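Local atomic coordinates of VP1 (PDB entry 4PCH), a protein that forms the pentameric building block of a T=7 icosahedral polyomavirus capsid and probably takes part in attachment to host cells. Residues Val63-Leu68 against Ser224-Ser229; Lys22-Leu27 against Phe261-Cys266. All blocks are in the same frame, centred on the assembly; numbering follows the deposited sequence. Where two conformers were deposited one is given.

Contact 1: Val63-Leu68 against Ser224-Ser229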
ATOM      1  N   VAL B  63      -1.821   8.243 -28.759  1.00 11.29           N
ATOM      2  CA  VAL B  63      -0.607   8.969 -29.119  1.00 13.68           C
ATOM      3  C   VAL B  63      -0.960  10.399 -29.482  1.00 12.73           C
ATOM      4  O   VAL B  63      -2.022  10.677 -30.059  1.00 14.57           O
ATOM      5  CB  VAL B  63       0.161   8.309 -30.292  1.00 17.28           C
ATOM      6  CG1 VAL B  63       0.694   6.937 -29.892  1.00 19.42           C
ATOM      7  CG2 VAL B  63      -0.710   8.171 -31.510  1.00 19.57           C
ATOM      8  N   ALA B  64      -0.039  11.294 -29.194  1.00 13.98           N
ATOM      9  CA  ALA B  64      -0.122  12.671 -29.670  1.00 15.65           C
ATOM     10  C   ALA B  64       1.278  13.101 -30.054  1.00 15.13           C
ATOM     11  O   ALA B  64       2.235  12.703 -29.397  1.00 15.53           O
ATOM     12  CB  ALA B  64      -0.692  13.595 -28.620  1.00 16.52           C
ATOM     13  N   VAL B  65       1.372  13.880 -31.134  1.00 15.20           N
ATOM     14  CA  VAL B  65       2.630  14.479 -31.555  1.00 15.30           C
ATOM     15  C   VAL B  65       2.399  15.979 -31.569  1.00 16.99           C
ATOM     16  O   VAL B  65       1.595  16.492 -32.362  1.00 18.20           O
ATOM     17  CB  VAL B  65       3.109  13.996 -32.923  1.00 17.34           C
ATOM     18  CG1 VAL B  65       4.514  14.518 -33.188  1.00 20.04           C
ATOM     19  CG2 VAL B  65       3.122  12.477 -32.990  1.00 18.07           C
ATOM     20  N   ILE B  66       3.109  16.662 -30.679  1.00 15.61           N
ATOM     21  CA  ILE B  66       2.879  18.069 -30.395  1.00 19.83           C
ATOM     22  C   ILE B  66       4.042  18.862 -30.977  1.00 17.57           C
ATOM     23  O   ILE B  66       5.182  18.673 -30.575  1.00 16.87           O
ATOM     24  CB  ILE B  66       2.810  18.351 -28.871  1.00 21.03           C
ATOM     25  CG1 ILE B  66       1.818  17.424 -28.145  1.00 25.05           C
ATOM     26  CG2 ILE B  66       2.434  19.805 -28.631  1.00 24.41           C
ATOM     27  CD1 ILE B  66       0.446  17.392 -28.747  1.00 25.93           C
ATOM     28  N   ASN B  67       3.740  19.753 -31.906  1.00 18.70           N
ATOM     29  CA  ASN B  67       4.772  20.579 -32.508  0.70 19.63           C
ATOM     30  C   ASN B  67       5.274  21.655 -31.511  1.00 20.20           C
ATOM     31  O   ASN B  67       4.516  22.226 -30.747  1.00 20.69           O
ATOM     32  CB  ASN B  67       4.273  21.197 -33.809  0.70 22.55           C
ATOM     33  CG  ASN B  67       3.892  20.147 -34.857  0.70 24.62           C
ATOM     34  OD1 ASN B  67       4.524  19.089 -34.975  0.70 24.83           O
ATOM     35  ND2 ASN B  67       2.866  20.436 -35.615  0.70 27.08           N
ATOM     36  N   LEU B  68       6.570  21.906 -31.525  1.00 17.42           N
ATOM     37  CA  LEU B  68       7.173  22.904 -30.660  1.00 17.78           C
ATOM     38  C   LEU B  68       7.537  24.099 -31.531  1.00 17.15           C
ATOM     39  O   LEU B  68       7.623  23.973 -32.731  1.00 18.28           O
ATOM     40  CB  LEU B  68       8.429  22.330 -30.003  1.00 17.36           C
ATOM     41  CG  LEU B  68       8.129  21.059 -29.201  1.00 17.73           C
ATOM     42  CD1 LEU B  68       9.416  20.389 -28.780  1.00 17.71           C
ATOM     43  CD2 LEU B  68       7.272  21.355 -27.987  1.00 18.63           C
ATOM     44  N   SER B 224       9.188  18.287 -32.387  1.00 14.32           N
ATOM     45  CA  SER B 224       7.951  17.897 -31.754  1.00 14.40           C
ATOM     46  C   SER B 224       8.263  17.036 -30.548  1.00 15.98           C
ATOM     47  O   SER B 224       9.327  16.444 -30.477  1.00 15.07           O
ATOM     48  CB  SER B 224       7.087  17.031 -32.685  1.00 17.92           C
ATOM     49  OG  SER B 224       6.716  17.688 -33.861  1.00 22.52           O
ATOM     50  N   VAL B 225       7.288  16.943 -29.649  1.00 15.56           N
ATOM     51  CA  VAL B 225       7.351  16.016 -28.515  1.00 15.05           C
ATOM     52  C   VAL B 225       6.270  14.954 -28.729  1.00 15.24           C
ATOM     53  O   VAL B 225       5.167  15.255 -29.193  1.00 14.35           O
ATOM     54  CB  VAL B 225       7.248  16.741 -27.166  1.00 17.28           C
ATOM     55  CG1 VAL B 225       5.947  17.483 -26.997  1.00 16.33           C
ATOM     56  CG2 VAL B 225       7.443  15.769 -26.006  1.00 17.06           C
ATOM     57  N   TYR B 226       6.608  13.713 -28.387  1.00 13.87           N
ATOM     58  CA  TYR B 226       5.786  12.548 -28.673  1.00 12.73           C
ATOM     59  C   TYR B 226       5.285  12.048 -27.331  1.00 12.53           C
ATOM     60  O   TYR B 226       6.103  11.797 -26.431  1.00 13.09           O
ATOM     61  CB  TYR B 226       6.612  11.449 -29.358  1.00 16.01           C
ATOM     62  CG  TYR B 226       7.032  11.831 -30.774  1.00 14.47           C
ATOM     63  CD1 TYR B 226       7.948  12.836 -30.980  1.00 17.18           C
ATOM     64  CD2 TYR B 226       6.488  11.202 -31.884  1.00 16.91           C
ATOM     65  CE1 TYR B 226       8.316  13.220 -32.259  1.00 19.54           C
ATOM     66  CE2 TYR B 226       6.850  11.563 -33.162  1.00 20.83           C
ATOM     67  CZ  TYR B 226       7.767  12.588 -33.343  1.00 19.84           C
ATOM     68  OH  TYR B 226       8.155  12.987 -34.592  1.00 23.48           O
ATOM     69  N   LEU B 227       3.963  12.001 -27.198  1.00 12.59           N
ATOM     70  CA  LEU B 227       3.277  11.521 -25.984  1.00 11.18           C
ATOM     71  C   LEU B 227       2.547  10.249 -26.294  1.00 12.37           C
ATOM     72  O   LEU B 227       1.926  10.135 -27.345  1.00 11.72           O
ATOM     73  CB  LEU B 227       2.284  12.574 -25.505  1.00 12.92           C
ATOM     74  CG  LEU B 227       2.916  13.932 -25.165  1.00 13.72           C
ATOM     75  CD1 LEU B 227       1.830  14.924 -24.819  1.00 14.19           C
ATOM     76  CD2 LEU B 227       3.971  13.815 -24.068  1.00 14.05           C
ATOM     77  N   THR B 228       2.584   9.300 -25.355  1.00 11.17           N
ATOM     78  CA  THR B 228       1.899   8.015 -25.523  1.00 12.27           C
ATOM     79  C   THR B 228       1.253   7.680 -24.180  1.00 10.43           C
ATOM     80  O   THR B 228       1.833   7.967 -23.144  1.00 12.92           O
ATOM     81  CB  THR B 228       2.864   6.891 -25.953  1.00 12.65           C
ATOM     82  OG1 THR B 228       3.667   7.326 -27.061  1.00 13.74           O
ATOM     83  CG2 THR B 228       2.108   5.629 -26.377  1.00 13.58           C
ATOM     84  N   SER B 229       0.031   7.139 -24.208  1.00 11.01           N
ATOM     85  CA  SER B 229      -0.598   6.754 -22.947  1.00 10.30           C
ATOM     86  C   SER B 229      -1.541   5.583 -23.109  1.00 10.37           C
ATOM     87  O   SER B 229      -1.947   5.253 -24.211  1.00 11.20           O
ATOM     88  CB  SER B 229      -1.312   7.947 -22.304  1.00 12.61           C
ATOM     89  OG  SER B 229      -2.455   8.346 -23.013  1.00 13.20           O
TER

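Contact 2: Lys22-Leu27 against Phe261-Cys266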
ATOM      1  N   LYS B  22       6.328  25.724 -22.590  1.00 19.79           N
ATOM      2  CA  LYS B  22       5.581  24.621 -22.045  1.00 19.19           C
ATOM      3  C   LYS B  22       4.374  24.390 -22.920  1.00 19.96           C
ATOM      4  O   LYS B  22       3.817  25.330 -23.509  1.00 21.95           O
ATOM      5  CB  LYS B  22       5.205  24.865 -20.574  1.00 22.55           C
ATOM      6  CG  LYS B  22       4.615  26.208 -20.253  1.00 30.01           C
ATOM      7  CD  LYS B  22       4.487  26.390 -18.746  1.00 35.62           C
ATOM      8  CE  LYS B  22       4.023  27.792 -18.410  1.00 41.25           C
ATOM      9  NZ  LYS B  22       4.110  28.081 -16.950  1.00 47.61           N
ATOM     10  N   VAL B  23       3.971  23.143 -23.019  1.00 20.12           N
ATOM     11  CA  VAL B  23       2.787  22.841 -23.794  1.00 20.92           C
ATOM     12  C   VAL B  23       1.937  21.818 -23.068  1.00 18.46           C
ATOM     13  O   VAL B  23       2.459  21.018 -22.304  1.00 15.63           O
ATOM     14  CB  VAL B  23       3.166  22.365 -25.191  1.00 23.96           C
ATOM     15  CG1 VAL B  23       3.981  21.082 -25.133  1.00 23.14           C
ATOM     16  CG2 VAL B  23       1.926  22.223 -26.070  1.00 28.78           C
ATOM     17  N   GLU B  24       0.632  21.877 -23.326  1.00 17.64           N
ATOM     18  CA  GLU B  24      -0.357  20.990 -22.667  1.00 17.39           C
ATOM     19  C   GLU B  24      -1.071  20.171 -23.734  1.00 18.83           C
ATOM     20  O   GLU B  24      -1.253  20.640 -24.860  1.00 19.95           O
ATOM     21  CB  GLU B  24      -1.395  21.805 -21.894  1.00 20.43           C
ATOM     22  CG  GLU B  24      -0.838  22.493 -20.641  1.00 26.29           C
ATOM     23  CD  GLU B  24      -1.864  23.243 -19.786  1.00 29.29           C
ATOM     24  OE1 GLU B  24      -3.092  23.244 -20.077  1.00 28.10           O
ATOM     25  OE2 GLU B  24      -1.417  23.858 -18.782  1.00 36.11           O
ATOM     26  N   ALA B  25      -1.524  18.987 -23.357  1.00 14.54           N
ATOM     27  CA  ALA B  25      -2.358  18.181 -24.216  1.00 16.20           C
ATOM     28  C   ALA B  25      -3.166  17.232 -23.358  1.00 16.30           C
ATOM     29  O   ALA B  25      -2.740  16.865 -22.256  1.00 14.82           O
ATOM     30  CB  ALA B  25      -1.527  17.390 -25.204  1.00 18.95           C
ATOM     31  N   VAL B  26      -4.340  16.857 -23.865  1.00 14.59           N
ATOM     32  CA  VAL B  26      -5.084  15.759 -23.267  1.00 13.11           C
ATOM     33  C   VAL B  26      -5.252  14.652 -24.307  1.00 13.92           C
ATOM     34  O   VAL B  26      -5.868  14.883 -25.347  1.00 16.64           O
ATOM     35  CB  VAL B  26      -6.454  16.186 -22.767  1.00 14.21           C
ATOM     36  CG1 VAL B  26      -7.177  14.988 -22.162  1.00 16.22           C
ATOM     37  CG2 VAL B  26      -6.322  17.325 -21.769  1.00 15.80           C
ATOM     38  N   LEU B  27      -4.658  13.504 -24.027  1.00 11.62           N
ATOM     39  CA  LEU B  27      -4.720  12.324 -24.885  1.00 12.48           C
ATOM     40  C   LEU B  27      -5.999  11.617 -24.501  1.00 13.79           C
ATOM     41  O   LEU B  27      -6.254  11.359 -23.323  1.00 13.95           O
ATOM     42  CB  LEU B  27      -3.546  11.378 -24.732  1.00 12.67           C
ATOM     43  CG  LEU B  27      -2.280  11.690 -25.548  1.00 13.09           C
ATOM     44  CD1 LEU B  27      -1.776  13.079 -25.169  1.00 13.19           C
ATOM     45  CD2 LEU B  27      -1.193  10.646 -25.404  1.00 15.67           C
ATOM     46  N   PHE B 261      -3.964  13.935 -19.130  1.00 11.15           N
ATOM     47  CA  PHE B 261      -3.355  15.270 -19.235  1.00 12.06           C
ATOM     48  C   PHE B 261      -1.840  15.168 -19.196  1.00 12.22           C
ATOM     49  O   PHE B 261      -1.304  14.432 -18.401  1.00 11.85           O
ATOM     50  CB  PHE B 261      -3.856  16.170 -18.089  1.00 11.55           C
ATOM     51  CG  PHE B 261      -3.202  17.527 -18.031  1.00 10.66           C
ATOM     52  CD1 PHE B 261      -3.584  18.523 -18.905  1.00 12.02           C
ATOM     53  CD2 PHE B 261      -2.182  17.793 -17.108  1.00 11.25           C
ATOM     54  CE1 PHE B 261      -3.004  19.775 -18.870  1.00 14.81           C
ATOM     55  CE2 PHE B 261      -1.602  19.045 -17.072  1.00 14.26           C
ATOM     56  CZ  PHE B 261      -1.998  20.029 -17.947  1.00 15.41           C
ATOM     57  N   PHE B 262      -1.158  15.995 -20.003  1.00 10.81           N
ATOM     58  CA  PHE B 262       0.288  16.178 -19.907  1.00 11.38           C
ATOM     59  C   PHE B 262       0.581  17.667 -19.988  1.00 12.44           C
ATOM     60  O   PHE B 262      -0.043  18.373 -20.784  1.00 13.24           O
ATOM     61  CB  PHE B 262       1.032  15.557 -21.084  1.00 12.61           C
ATOM     62  CG  PHE B 262       1.014  14.051 -21.137  1.00 12.52           C
ATOM     63  CD1 PHE B 262      -0.064  13.373 -21.681  1.00 12.30           C
ATOM     64  CD2 PHE B 262       2.106  13.309 -20.661  1.00 14.25           C
ATOM     65  CE1 PHE B 262      -0.049  11.985 -21.784  1.00 12.72           C
ATOM     66  CE2 PHE B 262       2.123  11.921 -20.759  1.00 13.14           C
ATOM     67  CZ  PHE B 262       1.034  11.264 -21.341  1.00 12.70           C
ATOM     68  N   ARG B 263       1.517  18.146 -19.165  1.00 12.34           N
ATOM     69  CA  ARG B 263       2.145  19.451 -19.360  1.00 12.40           C
ATOM     70  C   ARG B 263       3.652  19.191 -19.462  1.00 14.50           C
ATOM     71  O   ARG B 263       4.259  18.643 -18.547  1.00 13.70           O
ATOM     72  CB  ARG B 263       1.867  20.405 -18.182  1.00 14.74           C
ATOM     73  CG  ARG B 263       2.467  21.796 -18.383  1.00 15.77           C
ATOM     74  CD  ARG B 263       2.244  22.732 -17.208  1.00 17.53           C
ATOM     75  NE  ARG B 263       0.847  22.891 -16.803  1.00 16.85           N
ATOM     76  CZ  ARG B 263       0.244  22.257 -15.795  1.00 18.51           C
ATOM     77  NH1 ARG B 263      -1.033  22.517 -15.545  1.00 17.91           N
ATOM     78  NH2 ARG B 263       0.872  21.324 -15.055  1.00 17.02           N
ATOM     79  N   VAL B 264       4.254  19.588 -20.570  1.00 12.48           N
ATOM     80  CA  VAL B 264       5.665  19.272 -20.810  1.00 13.95           C
ATOM     81  C   VAL B 264       6.434  20.582 -20.765  1.00 15.49           C
ATOM     82  O   VAL B 264       6.084  21.537 -21.491  1.00 14.56           O
ATOM     83  CB  VAL B 264       5.859  18.587 -22.190  1.00 13.93           C
ATOM     84  CG1 VAL B 264       7.326  18.294 -22.449  1.00 14.18           C
ATOM     85  CG2 VAL B 264       5.073  17.277 -22.272  1.00 16.05           C
ATOM     86  N   HIS B 265       7.480  20.636 -19.937  1.00 14.11           N
ATOM     87  CA  HIS B 265       8.302  21.826 -19.812  1.00 14.85           C
ATOM     88  C   HIS B 265       9.589  21.676 -20.573  1.00 15.04           C
ATOM     89  O   HIS B 265      10.305  20.697 -20.393  1.00 14.40           O
ATOM     90  CB  HIS B 265       8.617  22.071 -18.352  1.00 15.00           C
ATOM     91  CG  HIS B 265       7.399  22.183 -17.501  1.00 15.60           C
ATOM     92  ND1 HIS B 265       6.894  23.400 -17.089  1.00 19.12           N
ATOM     93  CD2 HIS B 265       6.582  21.240 -16.981  1.00 16.70           C
ATOM     94  CE1 HIS B 265       5.818  23.195 -16.351  1.00 20.04           C
ATOM     95  NE2 HIS B 265       5.602  21.896 -16.285  1.00 16.68           N
ATOM     96  N   CYS B 266       9.879  22.662 -21.412  1.00 14.40           N
ATOM     97  CA  CYS B 266      11.038  22.625 -22.329  1.00 15.31           C
ATOM     98  C   CYS B 266      11.949  23.829 -22.127  1.00 15.40           C
ATOM     99  O   CYS B 266      11.498  24.917 -21.771  1.00 15.74           O
ATOM    100  CB  CYS B 266      10.582  22.626 -23.778  1.00 15.43           C
ATOM    101  SG  CYS B 266       9.530  21.229 -24.211  1.00 18.13           S
TER

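Contact 1: Val63-Leu68 against Ser224-Ser229
Val65 and Tyr226, a non-hydrogen-bonded pair of two antiparallel strands, illustrate how one face of an aromatic ring can be covered by its cross-strand neighbour. Both side chains leave the same face of the sheet side by side, and Val65 CG1, placed anti to the backbone N (chi1 -172°), lies over the face of the Tyr226 ring, 3.9 Å from its centroid, in a CH-pi contact. CG2 of the same valine lies against the CD2-CE2 side, 3.8 Å from Tyr226 CD2. This is the solvent side: Val65 and Asn67 are exposed, and in one of its two conformers Asn67 OD1 takes a hydrogen bond from Ser224 OG (2.8 Å), in the carbonyl plane and on a lone pair. Val63 CG1 rests against Thr228 CG2.

The other face is wholly apolar and better buried, at Val225 and Leu227. Ile66 CB meets Val225 CG1 at 3.8 Å, while Ile66 CG1 and Leu227 CD1 touch at an oblique crossing, and Ala64 lies opposite Leu227. Leu68, just past the strand, points toward the partner, its CD1 against the Ser224 backbone and CD2 near Val225 CG1. Between the faces run two reciprocal pairs of backbone bonds, Ala64 with Leu227 and Ile66 with Val225, the straightest from Ile66 N to Val225 O (178°). Strand 62-67 thus pairs with strand 224-236, which on its other edge bonds to strand 117-124 through Tyr226 with Gly124 and Thr228 with Ala122. The apolar face bears on strands 9-27 and 253-271, Ile66 touching Val23 and Leu227 touching Phe262 and Val264, within the jelly-roll of the coat protein.

Contact 2: Lys22-Leu27 against Phe261-Cys266
Lys22 lies opposite His265: its CB is 4.1 Å from His265 ND1, and the extended chain runs beside the imidazole while its end leads away. Val23 turns to the other face, where CG1 packs on Val264 CB, and its backbone exchanges two hydrogen bonds with Val264. At Glu24, with CG anti to the carbonyl carbon (chi1 -70°) and the chain extended beyond it, the carboxylate comes beside Arg263, whose NE bonds to OE2 at 3.2 Å in a salt bridge. It is a single, rather long bond, meeting the oxygen on its anti side, 30° out of the carboxylate plane, the two flat groups standing 75° apart. The other oxygen, OE1, lies at the edge of the Phe261 ring, 3.7 Å from CE1, and Phe261 CZ stands over one face of the guanidinium. Ala25 repeats the two-bond backbone exchange, with Phe262. Val26 CG2 then touches the Phe261 edge at CD1, and Leu27 CD1 reaches Phe262 CD1 (3.9 Å) on the apolar face. One face of this antiparallel pair is therefore hydrocarbon, the other mixed. Arg263 NH2 also bridges to Glu89, which accepts from His265 NE2 as well; two carboxylate partners probably steady the arginine's positive charge.

Overall arrangement
Contacts 1 and 2 show how one jelly-roll can join distant parts of a chain through successive antiparallel pairings. Strands 224-236 and 253-271 follow each other in sequence and pair elsewhere in the curled sheet, whereas here the two contacts, which bring in strands 62-67 and 9-27, stack face to face, as in a jelly-roll sandwich. Their centres are about 9 Å apart, and the apolar faces meet directly, Ile66 CG2 lying 3.6 Å from Val23 CG2 and Ala64 CB 3.7 Å from Leu27 CD1. Their surroundings differ: contact 1 touches no other chain of the assembly, whereas the Glu24, Val26, Phe261 and Arg263 face packs on Pro178 and Thr179 of a neighbouring subunit.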